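Local structure of glucanase (5GXX) at residues N6-Y16 with T426-F437; G146-I157 with E200-A211. The protein is a family 9 endoglucanase of the Clostridium thermocellum cellulosome that probably hydrolyses internal beta-1,4-glucosidic bonds of cellulose. The protein carries 1 engineered substitution. One frame throughout, in Å; residues are numbered along the deposited sequence.

Contact 1 of 2, residues N6-Y16 with T426-F437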
loop_
_atom_site.group_PDB
_atom_site.type_symbol
_atom_site.label_atom_id
_atom_site.label_comp_id
_atom_site.label_asym_id
_atom_site.label_seq_id
_atom_site.Cartn_x
_atom_site.Cartn_y
_atom_site.Cartn_z
ATOM N N ASN A 6 -6.351 51.996 17.975
ATOM C CA ASN A 6 -6.419 52.597 16.653
ATOM C C ASN A 6 -7.524 51.900 15.868
ATOM O O ASN A 6 -7.271 50.914 15.182
ATOM C CB ASN A 6 -5.077 52.495 15.926
ATOM C CG ASN A 6 -5.075 53.259 14.612
ATOM O OD1 ASN A 6 -6.121 53.654 14.091
ATOM N ND2 ASN A 6 -3.881 53.462 14.069
ATOM N N TYR A 7 -8.746 52.394 16.036
ATOM C CA TYR A 7 -9.927 51.830 15.386
ATOM C C TYR A 7 -9.858 51.936 13.869
ATOM O O TYR A 7 -10.381 51.062 13.184
ATOM C CB TYR A 7 -11.231 52.461 15.889
ATOM C CG TYR A 7 -11.426 52.318 17.386
ATOM C CD1 TYR A 7 -11.710 51.075 17.959
ATOM C CD2 TYR A 7 -11.354 53.435 18.219
ATOM C CE1 TYR A 7 -11.898 50.960 19.331
ATOM C CE2 TYR A 7 -11.536 53.325 19.597
ATOM C CZ TYR A 7 -11.786 52.089 20.142
ATOM O OH TYR A 7 -11.979 51.999 21.504
ATOM N N ALA A 8 -9.188 52.966 13.347
ATOM C CA ALA A 8 -8.999 53.081 11.901
ATOM C C ALA A 8 -8.166 51.934 11.340
ATOM O O ALA A 8 -8.478 51.403 10.279
ATOM C CB ALA A 8 -8.359 54.422 11.520
ATOM N N GLU A 9 -7.099 51.568 12.048
ATOM C CA GLU A 9 -6.268 50.433 11.623
ATOM C C GLU A 9 -7.042 49.125 11.762
ATOM O O GLU A 9 -6.986 48.270 10.881
ATOM C CB GLU A 9 -4.954 50.348 12.405
ATOM C CG GLU A 9 -4.044 49.210 11.941
ATOM C CD GLU A 9 -2.865 49.014 12.869
ATOM O OE1 GLU A 9 -2.333 50.036 13.360
ATOM O OE2 GLU A 9 -2.460 47.858 13.105
ATOM N N ALA A 10 -7.772 48.963 12.863
ATOM C CA ALA A 10 -8.642 47.790 13.006
ATOM C C ALA A 10 -9.637 47.676 11.848
ATOM O O ALA A 10 -9.845 46.601 11.269
ATOM C CB ALA A 10 -9.376 47.863 14.322
ATOM N N LEU A 11 -10.267 48.792 11.504
ATOM C CA LEU A 11 -11.195 48.822 10.380
ATOM C C LEU A 11 -10.554 48.459 9.054
ATOM O O LEU A 11 -11.122 47.648 8.292
ATOM C CB LEU A 11 -11.827 50.212 10.279
ATOM C CG LEU A 11 -12.779 50.419 9.100
ATOM C CD1 LEU A 11 -13.976 49.479 9.232
ATOM C CD2 LEU A 11 -13.223 51.890 9.044
ATOM N N GLN A 12 -9.400 49.066 8.790
ATOM C CA GLN A 12 -8.595 48.806 7.604
ATOM C C GLN A 12 -8.320 47.312 7.451
ATOM O O GLN A 12 -8.503 46.740 6.373
ATOM C CB GLN A 12 -7.290 49.611 7.704
ATOM C CG GLN A 12 -6.231 49.321 6.645
ATOM C CD GLN A 12 -4.919 50.017 6.974
ATOM O OE1 GLN A 12 -4.520 50.086 8.145
ATOM N NE2 GLN A 12 -4.241 50.535 5.946
ATOM N N LYS A 13 -7.927 46.668 8.546
ATOM C CA LYS A 13 -7.632 45.246 8.514
ATOM C C LYS A 13 -8.893 44.403 8.392
ATOM O O LYS A 13 -8.916 43.439 7.624
ATOM C CB LYS A 13 -6.754 44.852 9.710
ATOM C CG LYS A 13 -5.362 45.431 9.530
ATOM C CD LYS A 13 -4.466 45.247 10.749
ATOM C CE LYS A 13 -3.064 45.752 10.387
ATOM N NZ LYS A 13 -2.112 45.580 11.517
ATOM N N ALA A 14 -9.928 44.787 9.133
ATOM C CA ALA A 14 -11.192 44.056 9.142
ATOM C C ALA A 14 -11.862 44.007 7.769
ATOM O O ALA A 14 -12.497 43.008 7.437
ATOM C CB ALA A 14 -12.140 44.587 10.233
ATOM N N ILE A 15 -11.635 45.041 6.960
ATOM C CA ILE A 15 -12.118 45.064 5.580
ATOM C C ILE A 15 -11.289 44.177 4.661
ATOM O O ILE A 15 -11.844 43.447 3.824
ATOM C CB ILE A 15 -12.136 46.511 5.044
ATOM C CG1 ILE A 15 -13.117 47.350 5.868
ATOM C CG2 ILE A 15 -12.540 46.545 3.555
ATOM C CD1 ILE A 15 -12.886 48.856 5.690
ATOM N N TYR A 16 -9.970 44.281 4.823
ATOM C CA TYR A 16 -8.995 43.505 4.046
ATOM C C TYR A 16 -9.271 42.019 4.185
ATOM O O TYR A 16 -9.062 41.268 3.231
ATOM C CB TYR A 16 -7.570 43.859 4.507
ATOM C CG TYR A 16 -6.447 43.023 3.934
ATOM C CD1 TYR A 16 -6.012 41.848 4.572
ATOM C CD2 TYR A 16 -5.793 43.413 2.765
ATOM C CE1 TYR A 16 -4.959 41.108 4.079
ATOM C CE2 TYR A 16 -4.696 42.688 2.265
ATOM C CZ TYR A 16 -4.304 41.540 2.930
ATOM O OH TYR A 16 -3.259 40.793 2.466
ATOM N N THR A 426 -14.181 54.617 14.733
ATOM C CA THR A 426 -13.195 55.441 14.040
ATOM C C THR A 426 -13.813 56.783 13.666
ATOM O O THR A 426 -13.124 57.807 13.703
ATOM C CB THR A 426 -12.537 54.745 12.836
ATOM O OG1 THR A 426 -11.392 55.502 12.420
ATOM C CG2 THR A 426 -13.494 54.627 11.672
ATOM N N ALA A 427 -15.107 56.796 13.359
ATOM C CA ALA A 427 -15.792 58.060 13.115
ATOM C C ALA A 427 -15.601 58.997 14.296
ATOM O O ALA A 427 -15.320 60.191 14.122
ATOM C CB ALA A 427 -17.278 57.814 12.875
ATOM N N GLU A 428 -15.725 58.470 15.505
ATOM C CA GLU A 428 -15.591 59.322 16.683
ATOM C C GLU A 428 -14.136 59.636 17.035
ATOM O O GLU A 428 -13.795 60.788 17.340
ATOM C CB GLU A 428 -16.276 58.652 17.868
ATOM C CG GLU A 428 -16.057 59.381 19.191
ATOM C CD GLU A 428 -16.951 58.875 20.302
ATOM O OE1 GLU A 428 -17.576 57.815 20.147
ATOM O OE2 GLU A 428 -17.018 59.515 21.368
ATOM N N TYR A 429 -13.275 58.627 17.001
ATOM C CA TYR A 429 -11.939 58.786 17.568
ATOM C C TYR A 429 -10.861 59.042 16.532
ATOM O O TYR A 429 -9.734 59.382 16.885
ATOM C CB TYR A 429 -11.580 57.586 18.438
ATOM C CG TYR A 429 -12.471 57.490 19.652
ATOM C CD1 TYR A 429 -12.305 58.363 20.726
ATOM C CD2 TYR A 429 -13.518 56.573 19.716
ATOM C CE1 TYR A 429 -13.130 58.287 21.837
ATOM C CE2 TYR A 429 -14.338 56.478 20.833
ATOM C CZ TYR A 429 -14.142 57.343 21.895
ATOM O OH TYR A 429 -14.966 57.279 23.003
ATOM N N GLY A 430 -11.210 58.895 15.258
ATOM C CA GLY A 430 -10.231 59.064 14.197
ATOM C C GLY A 430 -9.289 57.878 14.173
ATOM O O GLY A 430 -9.717 56.719 14.225
ATOM N N GLY A 431 -7.995 58.170 14.149
ATOM C CA GLY A 431 -6.963 57.160 14.005
ATOM C C GLY A 431 -6.500 57.237 12.560
ATOM O O GLY A 431 -7.280 57.593 11.664
ATOM N N THR A 432 -5.232 56.898 12.353
ATOM C CA THR A 432 -4.599 56.860 11.035
ATOM C C THR A 432 -4.407 55.406 10.590
ATOM O O THR A 432 -3.870 54.585 11.328
ATOM C CB THR A 432 -3.235 57.577 11.062
ATOM O OG1 THR A 432 -3.351 58.820 11.768
ATOM C CG2 THR A 432 -2.745 57.854 9.647
ATOM N N PRO A 433 -4.831 55.068 9.366
ATOM C CA PRO A 433 -4.567 53.697 8.907
ATOM C C PRO A 433 -3.072 53.471 8.634
ATOM O O PRO A 433 -2.328 54.441 8.500
ATOM C CB PRO A 433 -5.395 53.611 7.622
ATOM C CG PRO A 433 -5.399 55.029 7.109
ATOM C CD PRO A 433 -5.533 55.868 8.348
ATOM N N LEU A 434 -2.624 52.217 8.587
ATOM C CA LEU A 434 -1.239 51.884 8.235
ATOM C C LEU A 434 -0.897 52.244 6.797
ATOM O O LEU A 434 -1.550 51.780 5.870
ATOM C CB LEU A 434 -0.973 50.386 8.395
ATOM C CG LEU A 434 -0.895 49.733 9.771
ATOM C CD1 LEU A 434 -0.181 48.393 9.578
ATOM C CD2 LEU A 434 -0.125 50.652 10.710
ATOM N N ALA A 435 0.156 53.034 6.608
ATOM C CA ALA A 435 0.516 53.532 5.276
ATOM C C ALA A 435 0.925 52.469 4.264
ATOM O O ALA A 435 0.568 52.552 3.086
ATOM C CB ALA A 435 1.615 54.607 5.374
ATOM N N ASN A 436 1.691 51.473 4.686
ATOM C CA ASN A 436 2.263 50.601 3.668
ATOM C C ASN A 436 1.573 49.230 3.666
ATOM O O ASN A 436 2.214 48.190 3.565
ATOM C CB ASN A 436 3.793 50.507 3.829
ATOM C CG ASN A 436 4.477 51.877 3.968
ATOM O OD1 ASN A 436 4.434 52.719 3.061
ATOM N ND2 ASN A 436 5.134 52.092 5.109
ATOM N N PHE A 437 0.248 49.235 3.769
ATOM C CA PHE A 437 -0.474 48.019 4.142
ATOM C C PHE A 437 -1.089 47.316 2.926
ATOM O O PHE A 437 -1.701 47.960 2.069
ATOM C CB PHE A 437 -1.516 48.313 5.239
ATOM C CG PHE A 437 -2.403 47.138 5.534
ATOM C CD1 PHE A 437 -1.986 46.135 6.393
ATOM C CD2 PHE A 437 -3.608 46.999 4.860
ATOM C CE1 PHE A 437 -2.801 45.016 6.626
ATOM C CE2 PHE A 437 -4.399 45.868 5.054
ATOM C CZ PHE A 437 -4.005 44.890 5.937
#
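Gln12 grips the backbone of Leu434 with both ends of its amide. Its CB leaves helix 7-20 toward the 426-437 segment, and with CG anti to the backbone N (chi1 172°) and the chain extended beyond, CG runs past Phe437 CD2 at 3.9 Å and CD comes up to Pro433 CB. At the tip, Gln12 OE1 accepts from Leu434 N at 2.9 Å, while Gln12 NE2 gives a straighter bond (163°) to Leu434 O at 3.0 Å, in the carbonyl plane and on a lone pair. Phe437 lies beyond, its edge turned to the face of Tyr16, ring centroids 4.9 Å apart and planes at 68°; Lys13 CG and CE both come up against Phe437 CE1. At the start of the helix, Asn6 works twice: OD1 caps Glu9 N, and ND2 reaches Thr432 O at 3.0 Å, with that oxygen close to the amide plane. Nearer the end of helix 412-429, Ala8 CB packs on Thr426 OG1 (3.3 Å), which is itself bonded to Gly430 O. Two side-chain amides thus take up peptide groups of an extended loop, fastening the segment leaving helix 412-429 along the N-terminal helix of the catalytic domain.

Contact 2 of 2, residues G146-I157 with E200-A211; sequences GQMAAALAVGSI and ELLWASTWLYLA. With CA (calcium ion), chain C.
Ala150 and Ala204 bring helices 142-158 and 198-212 together, their CA atoms 4.1 Å apart. The two short segments run nearly parallel, crossing at 20° with axes 8.0 Å apart, a spacing that small residues allow: Ala204 CB sits 3.3 Å from Gly146 O, and Ala149 and Ala153 continue the same close seam. Trp207 fills the next position as a knob among Ala150, Ala153, Val154 and Ile157. Val154 CG2, anti to its own backbone N, lies over the face of the six-membered ring, 3.6 Å from its centroid, a CH-pi contact; Ile157 CD1 comes to the ring's edge. Trp70 and Tyr73 add edge-to-face contacts to this indole.

Toward the C-terminal ends the contact is more open to solvent: Ile157 CG1 still rests on Ala211 CB at 3.7 Å, while Leu210 makes only a slight contact. The N-terminal ends are polar instead. The Gln147 chain bends at chi2 (60°) so that OE1 meets Trp203 NE1 at the indole edge, 2.9 Å away, close to the ring plane. Gln147 NE2 gives a hydrogen to a water that in turn donates to Glu200 OE2, and that carboxylate holds a calcium ion through both oxygens, with OE2 at 2.3 Å. Ser195, Gly196, Asp199 and Asp246 complete the protein ligands. An apolar seam therefore fixes the helix pair, while the glutamine, water and carboxylate link helix 142-158 to the calcium site; the metal's positive charge would be expected to stabilise Glu200 as carboxylate.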
loop_
_atom_site.group_PDB
_atom_site.type_symbol
_atom_site.label_atom_id
_atom_site.label_comp_id
_atom_site.label_asym_id
_atom_site.label_seq_id
_atom_site.Cartn_x
_atom_site.Cartn_y
_atom_site.Cartn_z
ATOM N N GLY A 146 -34.583 35.916 0.875
ATOM C CA GLY A 146 -34.946 37.161 1.542
ATOM C C GLY A 146 -33.701 37.911 1.993
ATOM O O GLY A 146 -33.626 39.139 1.905
ATOM N N GLN A 147 -32.721 37.161 2.485
ATOM C CA GLN A 147 -31.446 37.770 2.885
ATOM C C GLN A 147 -30.684 38.329 1.689
ATOM O O GLN A 147 -30.123 39.427 1.758
ATOM C CB GLN A 147 -30.579 36.799 3.710
ATOM C CG GLN A 147 -29.342 37.420 4.380
ATOM C CD GLN A 147 -29.670 38.533 5.360
ATOM O OE1 GLN A 147 -29.235 39.668 5.171
ATOM N NE2 GLN A 147 -30.441 38.223 6.399
ATOM N N MET A 148 -30.708 37.607 0.571
ATOM C CA MET A 148 -30.069 38.106 -0.646
ATOM C C MET A 148 -30.760 39.401 -1.081
ATOM O O MET A 148 -30.099 40.358 -1.487
ATOM C CB MET A 148 -30.093 37.056 -1.765
ATOM C CG MET A 148 -29.288 35.795 -1.452
ATOM S SD MET A 148 -29.637 34.404 -2.570
ATOM C CE MET A 148 -29.112 35.068 -4.159
ATOM N N ALA A 149 -32.086 39.446 -0.950
ATOM C CA ALA A 149 -32.838 40.654 -1.279
ATOM C C ALA A 149 -32.430 41.832 -0.396
ATOM O O ALA A 149 -32.244 42.939 -0.894
ATOM C CB ALA A 149 -34.328 40.418 -1.125
ATOM N N ALA A 150 -32.310 41.581 0.908
ATOM C CA ALA A 150 -31.971 42.623 1.867
ATOM C C ALA A 150 -30.598 43.212 1.562
ATOM O O ALA A 150 -30.416 44.433 1.578
ATOM C CB ALA A 150 -31.993 42.054 3.285
ATOM N N ALA A 151 -29.635 42.336 1.277
ATOM C CA ALA A 151 -28.267 42.764 0.973
ATOM C C ALA A 151 -28.253 43.667 -0.249
ATOM O O ALA A 151 -27.613 44.723 -0.270
ATOM C CB ALA A 151 -27.378 41.557 0.743
ATOM N N LEU A 152 -29.012 43.256 -1.258
ATOM C CA LEU A 152 -29.107 44.066 -2.468
ATOM C C LEU A 152 -29.895 45.363 -2.277
ATOM O O LEU A 152 -29.591 46.386 -2.904
ATOM C CB LEU A 152 -29.658 43.225 -3.624
ATOM C CG LEU A 152 -28.674 42.158 -4.119
ATOM C CD1 LEU A 152 -29.399 41.049 -4.880
ATOM C CD2 LEU A 152 -27.552 42.758 -4.972
ATOM N N ALA A 153 -30.865 45.352 -1.374
ATOM C CA ALA A 153 -31.624 46.567 -1.091
ATOM C C ALA A 153 -30.730 47.613 -0.432
ATOM O O ALA A 153 -30.593 48.730 -0.921
ATOM C CB ALA A 153 -32.835 46.260 -0.228
ATOM N N VAL A 154 -30.113 47.267 0.693
ATOM C CA VAL A 154 -29.182 48.229 1.274
ATOM C C VAL A 154 -28.009 48.584 0.350
ATOM O O VAL A 154 -27.624 49.752 0.253
ATOM C CB VAL A 154 -28.729 47.814 2.690
ATOM C CG1 VAL A 154 -27.958 46.476 2.690
ATOM C CG2 VAL A 154 -27.930 48.935 3.327
ATOM N N GLY A 155 -27.460 47.604 -0.367
ATOM C CA GLY A 155 -26.381 47.879 -1.314
ATOM C C GLY A 155 -26.757 48.900 -2.373
ATOM O O GLY A 155 -25.945 49.752 -2.744
ATOM N N SER A 156 -27.998 48.795 -2.842
ATOM C CA SER A 156 -28.511 49.707 -3.870
ATOM C C SER A 156 -28.530 51.147 -3.360
ATOM O O SER A 156 -28.290 52.071 -4.132
ATOM C CB SER A 156 -29.899 49.267 -4.342
ATOM O OG SER A 156 -30.954 49.727 -3.505
ATOM N N ILE A 157 -28.786 51.344 -2.069
ATOM C CA ILE A 157 -28.739 52.689 -1.487
ATOM C C ILE A 157 -27.296 53.188 -1.398
ATOM O O ILE A 157 -26.938 54.243 -1.928
ATOM C CB ILE A 157 -29.323 52.733 -0.054
ATOM C CG1 ILE A 157 -30.745 52.172 -0.045
ATOM C CG2 ILE A 157 -29.227 54.133 0.573
ATOM C CD1 ILE A 157 -31.352 52.044 1.350
ATOM N N GLU A 200 -36.361 37.236 7.900
ATOM C CA GLU A 200 -35.748 37.693 6.652
ATOM C C GLU A 200 -36.716 38.545 5.831
ATOM O O GLU A 200 -36.317 39.527 5.203
ATOM C CB GLU A 200 -35.256 36.531 5.778
ATOM C CG GLU A 200 -34.017 35.788 6.269
ATOM C CD GLU A 200 -34.293 34.837 7.408
ATOM O OE1 GLU A 200 -35.487 34.615 7.721
ATOM O OE2 GLU A 200 -33.319 34.298 7.988
ATOM N N LEU A 201 -37.987 38.158 5.808
ATOM C CA LEU A 201 -38.948 38.984 5.066
ATOM C C LEU A 201 -39.095 40.364 5.691
ATOM O O LEU A 201 -39.189 41.353 4.968
ATOM C CB LEU A 201 -40.318 38.307 4.905
ATOM C CG LEU A 201 -40.328 36.997 4.123
ATOM C CD1 LEU A 201 -41.773 36.452 4.157
ATOM C CD2 LEU A 201 -39.858 37.213 2.684
ATOM N N LEU A 202 -39.142 40.414 7.020
ATOM C CA LEU A 202 -39.107 41.683 7.748
ATOM C C LEU A 202 -37.898 42.546 7.398
ATOM O O LEU A 202 -38.036 43.732 7.095
ATOM C CB LEU A 202 -39.082 41.423 9.262
ATOM C CG LEU A 202 -38.956 42.658 10.161
ATOM C CD1 LEU A 202 -40.102 43.642 9.947
ATOM C CD2 LEU A 202 -38.895 42.188 11.610
ATOM N N TRP A 203 -36.715 41.950 7.490
ATOM C CA TRP A 203 -35.440 42.616 7.232
ATOM C C TRP A 203 -35.391 43.127 5.801
ATOM O O TRP A 203 -35.073 44.289 5.564
ATOM C CB TRP A 203 -34.333 41.595 7.517
ATOM C CG TRP A 203 -32.880 41.898 7.289
ATOM C CD1 TRP A 203 -32.061 41.208 6.458
ATOM C CD2 TRP A 203 -32.044 42.851 7.973
ATOM N NE1 TRP A 203 -30.766 41.673 6.542
ATOM C CE2 TRP A 203 -30.728 42.679 7.474
ATOM C CE3 TRP A 203 -32.269 43.816 8.959
ATOM C CZ2 TRP A 203 -29.650 43.454 7.910
ATOM C CZ3 TRP A 203 -31.196 44.590 9.376
ATOM C CH2 TRP A 203 -29.908 44.399 8.863
ATOM N N ALA A 204 -35.767 42.283 4.846
ATOM C CA ALA A 204 -35.709 42.693 3.453
ATOM C C ALA A 204 -36.727 43.789 3.122
ATOM O O ALA A 204 -36.371 44.781 2.475
ATOM C CB ALA A 204 -35.903 41.481 2.553
ATOM N N SER A 205 -37.976 43.627 3.563
ATOM C CA SER A 205 -39.001 44.643 3.310
ATOM C C SER A 205 -38.645 45.981 3.965
ATOM O O SER A 205 -38.900 47.039 3.386
ATOM C CB SER A 205 -40.416 44.171 3.700
ATOM O OG SER A 205 -40.511 43.794 5.066
ATOM N N THR A 206 -38.034 45.939 5.153
ATOM C CA THR A 206 -37.627 47.156 5.852
ATOM C C THR A 206 -36.575 47.899 5.039
ATOM O O THR A 206 -36.693 49.105 4.828
ATOM C CB THR A 206 -37.104 46.832 7.274
ATOM O OG1 THR A 206 -38.180 46.270 8.030
ATOM C CG2 THR A 206 -36.566 48.073 7.981
ATOM N N TRP A 207 -35.550 47.183 4.581
ATOM C CA TRP A 207 -34.546 47.783 3.709
ATOM C C TRP A 207 -35.118 48.297 2.383
ATOM O O TRP A 207 -34.663 49.326 1.886
ATOM C CB TRP A 207 -33.365 46.831 3.464
ATOM C CG TRP A 207 -32.373 46.867 4.609
ATOM C CD1 TRP A 207 -32.055 45.843 5.459
ATOM C CD2 TRP A 207 -31.592 47.995 5.027
ATOM N NE1 TRP A 207 -31.115 46.263 6.377
ATOM C CE2 TRP A 207 -30.820 47.580 6.142
ATOM C CE3 TRP A 207 -31.469 49.318 4.577
ATOM C CZ2 TRP A 207 -29.940 48.437 6.811
ATOM C CZ3 TRP A 207 -30.588 50.172 5.244
ATOM C CH2 TRP A 207 -29.834 49.722 6.347
ATOM N N LEU A 208 -36.089 47.582 1.812
ATOM C CA LEU A 208 -36.788 48.071 0.621
ATOM C C LEU A 208 -37.590 49.351 0.872
ATOM O O LEU A 208 -37.624 50.236 0.009
ATOM C CB LEU A 208 -37.644 46.969 -0.015
ATOM C CG LEU A 208 -36.860 45.925 -0.816
ATOM C CD1 LEU A 208 -37.650 44.651 -1.064
ATOM C CD2 LEU A 208 -36.269 46.492 -2.115
ATOM N N TYR A 209 -38.203 49.474 2.046
ATOM C CA TYR A 209 -38.824 50.725 2.439
ATOM C C TYR A 209 -37.784 51.833 2.499
ATOM O O TYR A 209 -37.980 52.927 1.960
ATOM C CB TYR A 209 -39.510 50.609 3.802
ATOM C CG TYR A 209 -40.309 51.850 4.163
ATOM C CD1 TYR A 209 -41.278 52.318 3.289
ATOM C CD2 TYR A 209 -40.088 52.569 5.348
ATOM C CE1 TYR A 209 -42.032 53.452 3.576
ATOM C CE2 TYR A 209 -40.834 53.721 5.637
ATOM C CZ TYR A 209 -41.803 54.151 4.747
ATOM O OH TYR A 209 -42.582 55.268 4.990
ATOM N N LEU A 210 -36.663 51.544 3.157
ATOM C CA LEU A 210 -35.631 52.559 3.283
ATOM C C LEU A 210 -35.009 52.894 1.924
ATOM O O LEU A 210 -34.491 53.993 1.731
ATOM C CB LEU A 210 -34.573 52.138 4.313
ATOM C CG LEU A 210 -34.967 52.031 5.789
ATOM C CD1 LEU A 210 -33.721 51.596 6.575
ATOM C CD2 LEU A 210 -35.521 53.347 6.315
ATOM N N ALA A 211 -35.063 51.950 0.989
ATOM C CA ALA A 211 -34.545 52.203 -0.350
ATOM C C ALA A 211 -35.506 53.012 -1.227
ATOM O O ALA A 211 -35.066 53.942 -1.904
ATOM C CB ALA A 211 -34.105 50.904 -1.043
HETATM CA CA CA C . -34.483 33.513 9.842
HETATM O O HOH W 1 -31.158 35.885 7.977
HETATM O O HOH W 2 -33.548 31.498 9.394
#

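Overall arrangement
Both contacts belong to the (alpha/alpha)6 barrel of glycoside hydrolase family 9: their centres are 28 Å apart and their nearest atoms about 15 Å, with no touch. Contact 1 joins segments whose nearest ends are 410 residues apart, bringing helix 7-20 against the end of helix 412-429, so nearly the whole catalytic module lies in the loop it closes. Contact 2 is nested inside that loop and pairs helices 142-158 and 198-212, with helix 162-178 between them in sequence. One therefore brings together the two ends of the helical domain, where the chain goes on to the beta-sheet C-terminal part; the other pairs helices within it beside a calcium ion.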